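Local coordinates for membrane lipoprotein family protein (Aeropyrum pernix, PDB 4PEV) that probably serves as the solute-binding protein of an ABC transporter, capturing nucleosides such as adenosine for uptake, at residues L198-V209 / M222-F230; F157-V166 / E328-E336. All coordinates share one frame; numbering follows the deposited sequence.

Contact 1: residues L198-V209 / M222-F230. With ADN (adenosine), chain F.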
loop_
_atom_site.group_PDB
_atom_site.type_symbol
_atom_site.label_atom_id
_atom_site.label_comp_id
_atom_site.label_asym_id
_atom_site.label_seq_id
_atom_site.Cartn_x
_atom_site.Cartn_y
_atom_site.Cartn_z
ATOM N N LEU C 198 -2.291 6.644 -5.050
ATOM C CA LEU C 198 -3.525 5.890 -5.255
ATOM C C LEU C 198 -3.981 5.865 -6.706
ATOM O O LEU C 198 -4.676 4.922 -7.112
ATOM C CB LEU C 198 -4.645 6.387 -4.338
ATOM C CG LEU C 198 -4.615 5.652 -2.989
ATOM C CD1 LEU C 198 -3.311 5.850 -2.231
ATOM C CD2 LEU C 198 -5.775 6.093 -2.127
ATOM N N TRP C 199 -3.594 6.872 -7.493
ATOM C CA TRP C 199 -3.818 6.802 -8.931
ATOM C C TRP C 199 -3.102 5.559 -9.455
ATOM O O TRP C 199 -3.670 4.773 -10.210
ATOM C CB TRP C 199 -3.284 8.021 -9.660
ATOM C CG TRP C 199 -3.861 9.330 -9.254
ATOM C CD1 TRP C 199 -4.956 9.545 -8.480
ATOM C CD2 TRP C 199 -3.385 10.624 -9.647
ATOM N NE1 TRP C 199 -5.186 10.902 -8.337
ATOM C CE2 TRP C 199 -4.236 11.586 -9.049
ATOM C CE3 TRP C 199 -2.310 11.068 -10.443
ATOM C CZ2 TRP C 199 -4.043 12.971 -9.213
ATOM C CZ3 TRP C 199 -2.115 12.442 -10.605
ATOM C CH2 TRP C 199 -2.980 13.377 -9.988
ATOM N N ARG C 200 -1.860 5.369 -9.029
ATOM C CA ARG C 200 -1.075 4.229 -9.478
ATOM C C ARG C 200 -1.666 2.891 -9.035
ATOM O O ARG C 200 -1.655 1.926 -9.807
ATOM C CB ARG C 200 0.371 4.357 -9.005
ATOM C CG ARG C 200 1.063 5.567 -9.600
ATOM C CD ARG C 200 2.581 5.507 -9.507
ATOM N NE ARG C 200 3.084 6.023 -8.241
ATOM C CZ ARG C 200 3.040 7.299 -7.889
ATOM N NH1 ARG C 200 2.499 8.200 -8.704
ATOM N NH2 ARG C 200 3.534 7.675 -6.713
ATOM N N PHE C 201 -2.175 2.836 -7.801
ATOM C CA PHE C 201 -2.877 1.643 -7.318
ATOM C C PHE C 201 -4.064 1.387 -8.225
ATOM O O PHE C 201 -4.189 0.305 -8.781
ATOM C CB PHE C 201 -3.375 1.788 -5.859
ATOM C CG PHE C 201 -2.323 1.497 -4.811
ATOM C CD1 PHE C 201 -1.921 0.197 -4.551
ATOM C CD2 PHE C 201 -1.746 2.525 -4.064
ATOM C CE1 PHE C 201 -0.964 -0.071 -3.574
ATOM C CE2 PHE C 201 -0.787 2.261 -3.096
ATOM C CZ PHE C 201 -0.399 0.962 -2.846
ATOM N N HIS C 202 -4.922 2.397 -8.371
ATOM C CA HIS C 202 -6.148 2.259 -9.145
ATOM C C HIS C 202 -5.828 1.730 -10.528
ATOM O O HIS C 202 -6.311 0.669 -10.916
ATOM C CB HIS C 202 -6.898 3.584 -9.251
ATOM C CG HIS C 202 -8.254 3.455 -9.867
ATOM N ND1 HIS C 202 -9.078 4.538 -10.074
ATOM C CD2 HIS C 202 -8.935 2.375 -10.325
ATOM C CE1 HIS C 202 -10.213 4.131 -10.621
ATOM N NE2 HIS C 202 -10.149 2.825 -10.791
ATOM N N ILE C 203 -4.998 2.450 -11.263
ATOM C CA ILE C 203 -4.604 2.026 -12.602
ATOM C C ILE C 203 -4.100 0.589 -12.635
ATOM O O ILE C 203 -4.459 -0.160 -13.522
ATOM C CB ILE C 203 -3.511 2.954 -13.173
ATOM C CG1 ILE C 203 -4.138 4.275 -13.615
ATOM C CG2 ILE C 203 -2.760 2.291 -14.325
ATOM C CD1 ILE C 203 -3.116 5.347 -13.912
ATOM N N GLY C 204 -3.252 0.214 -11.694
ATOM C CA GLY C 204 -2.677 -1.125 -11.701
ATOM C C GLY C 204 -3.700 -2.193 -11.376
ATOM O O GLY C 204 -3.647 -3.297 -11.909
ATOM N N TYR C 205 -4.637 -1.858 -10.501
ATOM C CA TYR C 205 -5.628 -2.803 -10.037
ATOM C C TYR C 205 -6.610 -3.104 -11.153
ATOM O O TYR C 205 -6.914 -4.260 -11.403
ATOM C CB TYR C 205 -6.335 -2.249 -8.790
ATOM C CG TYR C 205 -7.324 -3.186 -8.123
ATOM C CD1 TYR C 205 -6.948 -4.470 -7.714
ATOM C CD2 TYR C 205 -8.635 -2.781 -7.874
ATOM C CE1 TYR C 205 -7.849 -5.326 -7.086
ATOM C CE2 TYR C 205 -9.543 -3.630 -7.242
ATOM C CZ TYR C 205 -9.142 -4.897 -6.852
ATOM O OH TYR C 205 -10.051 -5.725 -6.244
ATOM N N LEU C 206 -7.099 -2.062 -11.815
ATOM C CA LEU C 206 -7.990 -2.210 -12.969
ATOM C C LEU C 206 -7.290 -2.908 -14.119
ATOM O O LEU C 206 -7.851 -3.792 -14.766
ATOM C CB LEU C 206 -8.462 -0.845 -13.454
ATOM C CG LEU C 206 -9.500 -0.794 -14.579
ATOM C CD1 LEU C 206 -10.748 -1.626 -14.302
ATOM C CD2 LEU C 206 -9.882 0.656 -14.814
ATOM N N TYR C 207 -6.055 -2.504 -14.374
ATOM C CA TYR C 207 -5.257 -3.168 -15.380
ATOM C C TYR C 207 -5.268 -4.655 -15.129
ATOM O O TYR C 207 -5.567 -5.428 -16.022
ATOM C CB TYR C 207 -3.814 -2.660 -15.376
ATOM C CG TYR C 207 -2.966 -3.337 -16.423
ATOM C CD1 TYR C 207 -2.361 -4.549 -16.156
ATOM C CD2 TYR C 207 -2.789 -2.779 -17.685
ATOM C CE1 TYR C 207 -1.595 -5.188 -17.102
ATOM C CE2 TYR C 207 -2.013 -3.417 -18.648
ATOM C CZ TYR C 207 -1.427 -4.630 -18.341
ATOM O OH TYR C 207 -0.647 -5.305 -19.244
ATOM N N GLY C 208 -4.928 -5.044 -13.908
ATOM C CA GLY C 208 -4.823 -6.453 -13.541
ATOM C C GLY C 208 -6.118 -7.225 -13.688
ATOM O O GLY C 208 -6.098 -8.397 -14.017
ATOM N N VAL C 209 -7.248 -6.574 -13.441
ATOM C CA VAL C 209 -8.556 -7.226 -13.574
ATOM C C VAL C 209 -8.895 -7.424 -15.047
ATOM O O VAL C 209 -9.387 -8.485 -15.427
ATOM C CB VAL C 209 -9.691 -6.410 -12.898
ATOM C CG1 VAL C 209 -11.070 -6.908 -13.333
ATOM C CG2 VAL C 209 -9.556 -6.452 -11.379
HETATM N N MSE C 222 -15.250 -4.198 -11.597
HETATM C CA MSE C 222 -14.455 -3.645 -10.501
HETATM C C MSE C 222 -14.989 -2.302 -10.083
HETATM O O MSE C 222 -15.248 -1.436 -10.908
HETATM C CB MSE C 222 -12.980 -3.515 -10.873
HETATM C CG MSE C 222 -12.098 -3.359 -9.625
HETATM SE SE MSE C 222 -11.768 -1.469 -9.081
HETATM C CE MSE C 222 -10.485 -0.991 -10.502
ATOM N N VAL C 223 -15.148 -2.129 -8.777
ATOM C CA VAL C 223 -15.690 -0.907 -8.209
ATOM C C VAL C 223 -14.672 -0.316 -7.266
ATOM O O VAL C 223 -14.271 -0.947 -6.284
ATOM C CB VAL C 223 -16.986 -1.173 -7.437
ATOM C CG1 VAL C 223 -17.482 0.106 -6.755
ATOM C CG2 VAL C 223 -18.026 -1.760 -8.393
ATOM N N TRP C 224 -14.263 0.905 -7.577
ATOM C CA TRP C 224 -13.251 1.609 -6.823
ATOM C C TRP C 224 -13.888 2.819 -6.173
ATOM O O TRP C 224 -14.463 3.647 -6.861
ATOM C CB TRP C 224 -12.157 2.048 -7.767
ATOM C CG TRP C 224 -11.088 2.805 -7.127
ATOM C CD1 TRP C 224 -11.109 4.121 -6.778
ATOM C CD2 TRP C 224 -9.801 2.313 -6.768
ATOM N NE1 TRP C 224 -9.904 4.485 -6.236
ATOM C CE2 TRP C 224 -9.082 3.392 -6.213
ATOM C CE3 TRP C 224 -9.187 1.062 -6.857
ATOM C CZ2 TRP C 224 -7.776 3.260 -5.741
ATOM C CZ3 TRP C 224 -7.889 0.932 -6.396
ATOM C CH2 TRP C 224 -7.194 2.031 -5.845
ATOM N N THR C 225 -13.785 2.910 -4.850
ATOM C CA THR C 225 -14.333 4.028 -4.094
ATOM C C THR C 225 -13.277 4.770 -3.266
ATOM O O THR C 225 -12.682 4.208 -2.328
ATOM C CB THR C 225 -15.451 3.550 -3.156
ATOM O OG1 THR C 225 -16.344 2.710 -3.891
ATOM C CG2 THR C 225 -16.222 4.742 -2.571
ATOM N N TYR C 226 -13.054 6.037 -3.618
ATOM C CA TYR C 226 -12.365 6.967 -2.736
ATOM C C TYR C 226 -13.285 7.343 -1.579
ATOM O O TYR C 226 -14.404 7.787 -1.800
ATOM C CB TYR C 226 -11.958 8.217 -3.490
ATOM C CG TYR C 226 -10.813 7.985 -4.431
ATOM C CD1 TYR C 226 -9.542 7.650 -3.943
ATOM C CD2 TYR C 226 -10.986 8.094 -5.806
ATOM C CE1 TYR C 226 -8.476 7.441 -4.801
ATOM C CE2 TYR C 226 -9.936 7.883 -6.672
ATOM C CZ TYR C 226 -8.682 7.556 -6.175
ATOM O OH TYR C 226 -7.634 7.347 -7.056
ATOM N N THR C 227 -12.813 7.124 -0.353
ATOM C CA THR C 227 -13.487 7.591 0.855
ATOM C C THR C 227 -13.048 9.007 1.187
ATOM O O THR C 227 -13.787 9.754 1.822
ATOM C CB THR C 227 -13.125 6.745 2.081
ATOM O OG1 THR C 227 -11.724 6.896 2.360
ATOM C CG2 THR C 227 -13.471 5.287 1.851
ATOM N N GLY C 228 -11.830 9.354 0.798
ATOM C CA GLY C 228 -11.320 10.704 0.981
ATOM C C GLY C 228 -10.482 10.876 2.234
ATOM O O GLY C 228 -9.892 11.936 2.460
ATOM N N ARG C 229 -10.424 9.843 3.061
ATOM C CA ARG C 229 -9.692 9.922 4.306
ATOM C C ARG C 229 -8.817 8.679 4.434
ATOM O O ARG C 229 -9.107 7.651 3.828
ATOM C CB ARG C 229 -10.693 10.119 5.458
ATOM C CG ARG C 229 -11.264 11.550 5.475
ATOM C CD ARG C 229 -12.441 11.828 6.416
ATOM N NE ARG C 229 -12.166 11.493 7.819
ATOM C CZ ARG C 229 -11.341 12.160 8.633
ATOM N NH1 ARG C 229 -10.682 13.233 8.213
ATOM N NH2 ARG C 229 -11.169 11.750 9.887
ATOM N N PHE C 230 -7.710 8.800 5.158
ATOM C CA PHE C 230 -6.837 7.654 5.470
ATOM C C PHE C 230 -6.948 7.209 6.923
ATOM O O PHE C 230 -6.355 6.213 7.309
ATOM C CB PHE C 230 -5.387 8.011 5.225
ATOM C CG PHE C 230 -4.976 7.926 3.796
ATOM C CD1 PHE C 230 -5.023 6.715 3.124
ATOM C CD2 PHE C 230 -4.491 9.049 3.126
ATOM C CE1 PHE C 230 -4.619 6.627 1.801
ATOM C CE2 PHE C 230 -4.096 8.965 1.806
ATOM C CZ PHE C 230 -4.156 7.752 1.144
HETATM O "O5'" ADN F . -2.975 2.064 2.529
HETATM C "C5'" ADN F . -2.884 2.197 1.097
HETATM C "C4'" ADN F . -1.981 3.329 0.597
HETATM O "O4'" ADN F . -2.488 4.618 0.954
HETATM C "C3'" ADN F . -0.540 3.345 1.100
HETATM O "O3'" ADN F . 0.292 2.418 0.394
HETATM C "C2'" ADN F . -0.146 4.803 0.891
HETATM O "O2'" ADN F . 0.268 5.091 -0.451
HETATM C "C1'" ADN F . -1.426 5.539 1.188
HETATM N N9 ADN F . -1.485 5.960 2.601
HETATM C C8 ADN F . -1.820 5.204 3.673
HETATM N N7 ADN F . -1.780 5.931 4.822
HETATM C C5 ADN F . -1.420 7.183 4.468
HETATM C C6 ADN F . -1.176 8.468 5.156
HETATM N N6 ADN F . -1.317 8.550 6.493
HETATM N N1 ADN F . -0.802 9.540 4.414
HETATM C C2 ADN F . -0.644 9.472 3.075
HETATM N N3 ADN F . -0.844 8.342 2.384
HETATM C C4 ADN F . -1.220 7.193 3.008
#
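Trp-224 lies flat on His-202, strand 222-226 running almost antiparallel to helix 198-209. The indole reaches over because CG stands opposite the backbone N (chi1 178°), carrying the ring off the strand toward the helix. CB of Trp-224 sits over the face of the His-202 ring, 4.1 Å from its centroid. Next, the five-membered ring stacks face to face on the imidazole, centroids 3.8 Å apart and planes 7° from parallel. The six-membered ring then takes a CH-pi contact from His-202 CB, 3.6 Å from its centroid, and the rim atom CH2 meets Phe-201 CB at 3.8 Å. At the indole's edge, CE3 touches Tyr-205 CD2. Tryptophan suits this place because one long plate spans the imidazole and the helix backbone behind it; an alanine here would probably leave the imidazole face without its stacking partner and open a gap between helix and strand. Histidine adds a polar edge: ND1 is hydrogen-bonded to Tyr-404 OH, which also bonds Tyr-226 OH. Further along, selenomethionine Met-222, bent at chi2 (-92°), lays SE obliquely beside the Tyr-205 ring, a Met-aromatic contact, and sets CE 3.6 Å from Leu-206 CB. At the other end, Leu-198 CD1 meets the edge of Phe-230 at CZ (4.0 Å), while the Phe-230 face lies against adenosine, C4 3.4 Å above the ring centre. Between these segments the beta-alpha-beta unit is thus joined by aromatic and apolar packing rather than hydrogen bonds, and that packing runs into the nucleoside pocket.

Contact 2: residues F157-V166 / E328-E336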
loop_
_atom_site.group_PDB
_atom_site.type_symbol
_atom_site.label_atom_id
_atom_site.label_comp_id
_atom_site.label_asym_id
_atom_site.label_seq_id
_atom_site.Cartn_x
_atom_site.Cartn_y
_atom_site.Cartn_z
ATOM N N PHE C 157 7.347 4.644 -5.171
ATOM C CA PHE C 157 7.073 3.265 -5.558
ATOM C C PHE C 157 6.318 3.237 -6.872
ATOM O O PHE C 157 5.697 4.222 -7.269
ATOM C CB PHE C 157 6.289 2.536 -4.474
ATOM C CG PHE C 157 7.043 2.377 -3.182
ATOM C CD1 PHE C 157 7.053 3.396 -2.239
ATOM C CD2 PHE C 157 7.723 1.212 -2.904
ATOM C CE1 PHE C 157 7.743 3.253 -1.049
ATOM C CE2 PHE C 157 8.416 1.057 -1.716
ATOM C CZ PHE C 157 8.426 2.078 -0.786
ATOM N N ARG C 158 6.399 2.108 -7.558
ATOM C CA ARG C 158 5.653 1.909 -8.788
ATOM C C ARG C 158 4.474 0.988 -8.458
ATOM O O ARG C 158 4.515 -0.218 -8.725
ATOM C CB ARG C 158 6.573 1.323 -9.866
ATOM C CG ARG C 158 7.753 2.220 -10.247
ATOM C CD ARG C 158 8.523 1.666 -11.448
ATOM N NE ARG C 158 9.158 0.381 -11.145
ATOM C CZ ARG C 158 10.319 0.236 -10.505
ATOM N NH1 ARG C 158 11.022 1.301 -10.111
ATOM N NH2 ARG C 158 10.790 -0.987 -10.258
ATOM N N GLU C 159 3.436 1.579 -7.863
ATOM C CA GLU C 159 2.301 0.840 -7.305
ATOM C C GLU C 159 1.499 0.090 -8.350
ATOM O O GLU C 159 0.843 -0.896 -8.038
ATOM C CB GLU C 159 1.347 1.779 -6.566
ATOM C CG GLU C 159 1.835 2.260 -5.214
ATOM C CD GLU C 159 2.749 3.472 -5.276
ATOM O OE1 GLU C 159 3.016 3.999 -6.376
ATOM O OE2 GLU C 159 3.198 3.911 -4.199
ATOM N N GLN C 160 1.532 0.561 -9.588
ATOM C CA GLN C 160 0.887 -0.152 -10.683
ATOM C C GLN C 160 1.350 -1.614 -10.701
ATOM O O GLN C 160 0.559 -2.544 -10.942
ATOM C CB GLN C 160 1.199 0.506 -12.034
ATOM C CG GLN C 160 0.934 2.010 -12.108
ATOM C CD GLN C 160 2.203 2.862 -12.080
ATOM O OE1 GLN C 160 3.114 2.644 -11.277
ATOM N NE2 GLN C 160 2.263 3.841 -12.967
ATOM N N GLU C 161 2.634 -1.810 -10.423
ATOM C CA GLU C 161 3.242 -3.108 -10.587
ATOM C C GLU C 161 2.575 -4.112 -9.652
ATOM O O GLU C 161 2.028 -5.117 -10.121
ATOM C CB GLU C 161 4.768 -3.029 -10.394
ATOM C CG GLU C 161 5.462 -2.126 -11.423
ATOM C CD GLU C 161 6.993 -2.185 -11.411
ATOM O OE1 GLU C 161 7.598 -2.980 -10.660
ATOM O OE2 GLU C 161 7.607 -1.412 -12.175
ATOM N N VAL C 162 2.568 -3.824 -8.350
ATOM C CA VAL C 162 1.970 -4.744 -7.363
ATOM C C VAL C 162 0.418 -4.815 -7.418
ATOM O O VAL C 162 -0.156 -5.892 -7.276
ATOM C CB VAL C 162 2.464 -4.436 -5.927
ATOM C CG1 VAL C 162 1.785 -3.200 -5.347
ATOM C CG2 VAL C 162 2.249 -5.631 -5.014
ATOM N N ALA C 163 -0.248 -3.683 -7.621
ATOM C CA ALA C 163 -1.707 -3.650 -7.696
ATOM C C ALA C 163 -2.244 -4.465 -8.870
ATOM O O ALA C 163 -3.303 -5.094 -8.763
ATOM C CB ALA C 163 -2.196 -2.219 -7.805
ATOM N N SER C 164 -1.534 -4.434 -9.997
ATOM C CA SER C 164 -1.907 -5.245 -11.146
ATOM C C SER C 164 -1.882 -6.721 -10.800
ATOM O O SER C 164 -2.745 -7.465 -11.249
ATOM C CB SER C 164 -1.000 -4.962 -12.368
ATOM O OG SER C 164 0.353 -5.360 -12.165
ATOM N N LEU C 165 -0.900 -7.154 -10.017
ATOM C CA LEU C 165 -0.853 -8.561 -9.613
ATOM C C LEU C 165 -2.060 -8.878 -8.747
ATOM O O LEU C 165 -2.669 -9.939 -8.879
ATOM C CB LEU C 165 0.414 -8.875 -8.839
ATOM C CG LEU C 165 1.699 -8.607 -9.605
ATOM C CD1 LEU C 165 2.913 -9.018 -8.786
ATOM C CD2 LEU C 165 1.688 -9.351 -10.928
ATOM N N VAL C 166 -2.395 -7.939 -7.868
ATOM C CA VAL C 166 -3.540 -8.055 -6.988
ATOM C C VAL C 166 -4.833 -8.076 -7.808
ATOM O O VAL C 166 -5.741 -8.845 -7.507
ATOM C CB VAL C 166 -3.526 -6.908 -5.941
ATOM C CG1 VAL C 166 -4.898 -6.673 -5.330
ATOM C CG2 VAL C 166 -2.494 -7.196 -4.857
ATOM N N GLU C 328 13.200 -4.639 -7.403
ATOM C CA GLU C 328 14.115 -4.358 -6.283
ATOM C C GLU C 328 13.728 -5.027 -4.967
ATOM O O GLU C 328 14.480 -4.950 -4.013
ATOM C CB GLU C 328 14.234 -2.851 -6.044
ATOM C CG GLU C 328 14.736 -2.066 -7.249
ATOM C CD GLU C 328 13.646 -1.688 -8.249
ATOM O OE1 GLU C 328 12.493 -2.154 -8.133
ATOM O OE2 GLU C 328 13.943 -0.914 -9.177
ATOM N N GLY C 329 12.567 -5.674 -4.916
ATOM C CA GLY C 329 12.000 -6.162 -3.664
ATOM C C GLY C 329 11.126 -5.129 -2.973
ATOM O O GLY C 329 10.576 -5.395 -1.905
ATOM N N GLY C 330 10.983 -3.954 -3.575
ATOM C CA GLY C 330 10.263 -2.842 -2.944
ATOM C C GLY C 330 8.764 -3.079 -2.855
ATOM O O GLY C 330 8.087 -2.551 -1.971
ATOM N N LEU C 331 8.255 -3.869 -3.794
ATOM C CA LEU C 331 6.861 -4.308 -3.797
ATOM C C LEU C 331 6.817 -5.829 -3.918
ATOM O O LEU C 331 7.751 -6.442 -4.416
ATOM C CB LEU C 331 6.108 -3.656 -4.959
ATOM C CG LEU C 331 6.221 -2.136 -5.037
ATOM C CD1 LEU C 331 5.519 -1.638 -6.287
ATOM C CD2 LEU C 331 5.642 -1.467 -3.791
ATOM N N GLY C 332 5.739 -6.439 -3.452
ATOM C CA GLY C 332 5.596 -7.878 -3.545
ATOM C C GLY C 332 4.242 -8.333 -3.065
ATOM O O GLY C 332 3.402 -7.505 -2.711
ATOM N N LEU C 333 4.024 -9.647 -3.085
ATOM C CA LEU C 333 2.865 -10.257 -2.456
ATOM C C LEU C 333 3.295 -11.011 -1.219
ATOM O O LEU C 333 4.432 -11.466 -1.082
ATOM C CB LEU C 333 2.165 -11.233 -3.397
ATOM C CG LEU C 333 1.539 -10.678 -4.677
ATOM C CD1 LEU C 333 0.947 -11.820 -5.475
ATOM C CD2 LEU C 333 0.460 -9.650 -4.386
ATOM N N SER C 334 2.333 -11.146 -0.329
ATOM C CA SER C 334 2.482 -11.825 0.931
ATOM C C SER C 334 2.741 -13.331 0.736
ATOM O O SER C 334 1.895 -14.021 0.183
ATOM C CB SER C 334 1.164 -11.598 1.679
ATOM O OG SER C 334 1.234 -11.983 3.023
ATOM N N ASP C 335 3.893 -13.842 1.190
ATOM C CA ASP C 335 4.166 -15.304 1.210
ATOM C C ASP C 335 4.206 -15.893 2.649
ATOM O O ASP C 335 3.971 -15.180 3.608
ATOM C CB ASP C 335 5.470 -15.605 0.456
ATOM C CG ASP C 335 6.712 -15.201 1.241
ATOM O OD1 ASP C 335 6.612 -15.099 2.473
ATOM O OD2 ASP C 335 7.790 -14.995 0.637
ATOM N N GLU C 336 4.521 -17.182 2.795
ATOM C CA GLU C 336 4.527 -17.868 4.119
ATOM C C GLU C 336 5.295 -17.128 5.204
ATOM O O GLU C 336 4.768 -16.859 6.275
ATOM C CB GLU C 336 5.133 -19.283 4.032
ATOM C CG GLU C 336 4.231 -20.374 3.457
ATOM C CD GLU C 336 4.270 -20.463 1.924
ATOM O OE1 GLU C 336 4.081 -21.591 1.408
ATOM O OE2 GLU C 336 4.482 -19.423 1.232
#
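Leu-331 wedges between Phe-157 and Val-162, where strand 331-333 runs almost parallel to helix 159-166, at 12° to its axis. Its two methyls divide the work. CD2 meets CD2 of Phe-157 at 3.5 Å, approaching that ring obliquely, while CD1 turns to the backbone carbonyl of Arg-158. CG lies opposite the carbonyl carbon (chi1 -53°), which lets the fork of the leucine straddle this corner; a branched, flexible apolar chain suits it. Val-162 takes the next place, its CB 3.9 Å from Leu-331 CB and its CG2 resting against the carbonyl of Gly-332. A short beta-branched residue allows the helix to sit close to the strand, the axes approaching to 7.9 Å. Leu-333 reaches back to the helix one turn on, where CD2 packs 3.9 Å from CG2 of Val-166. Strand 331-333 is an edge strand of the mixed sheet within this chain, paired antiparallel with strand 293-299. At the solvent-facing end the apolar row gives way to charge: Arg-158 NH2 donates to the syn lone pair of Glu-328 OE1 at 3.0 Å, with a weak second bond to OE2, the two flat groups 52° apart. Arg-158 NE donates to Glu-161 OE2 at 2.6 Å; the oxygen lies in the guanidinium plane but is itself met from above the carboxylate plane. NH1 is hydrogen-bonded to Ser-323 OG, and Glu-328 OE1 also accepts from Gly-325 N. The guanidinium, shared by two carboxylates, probably eases the repulsion between them, and bonds at NE and NH2 should restrain its rotation. Together, leucines and valines bury the helix against the strand while the ion pairs join the N-terminal ends of the two segments, where the chain crosses between the two lobes of this periplasmic-binding-protein fold.

How the contacts relate
From the N terminus, strand 152-157 leaves the first, parallel sheet and the chain enters helix 159-181, the first half of contact 2. Strand 186-191, helix 196-214 and strand 222-226 follow, and contact 1 closes a short loop within this one beta-alpha-beta unit. The chain then adds three more strands to the second sheet and revisits the first, before strand 331-333 completes the sheet and contact 2, whose loop of 161 residues encloses contact 1. Strands 222-226 and 331-333 are the two outermost of the same mixed sheet, so the contacts dress its opposite margins. The two helices pack on each other, and the salt bridge from Arg-200 NE to Glu-159 OE1, 2.8 Å, adds a polar tie.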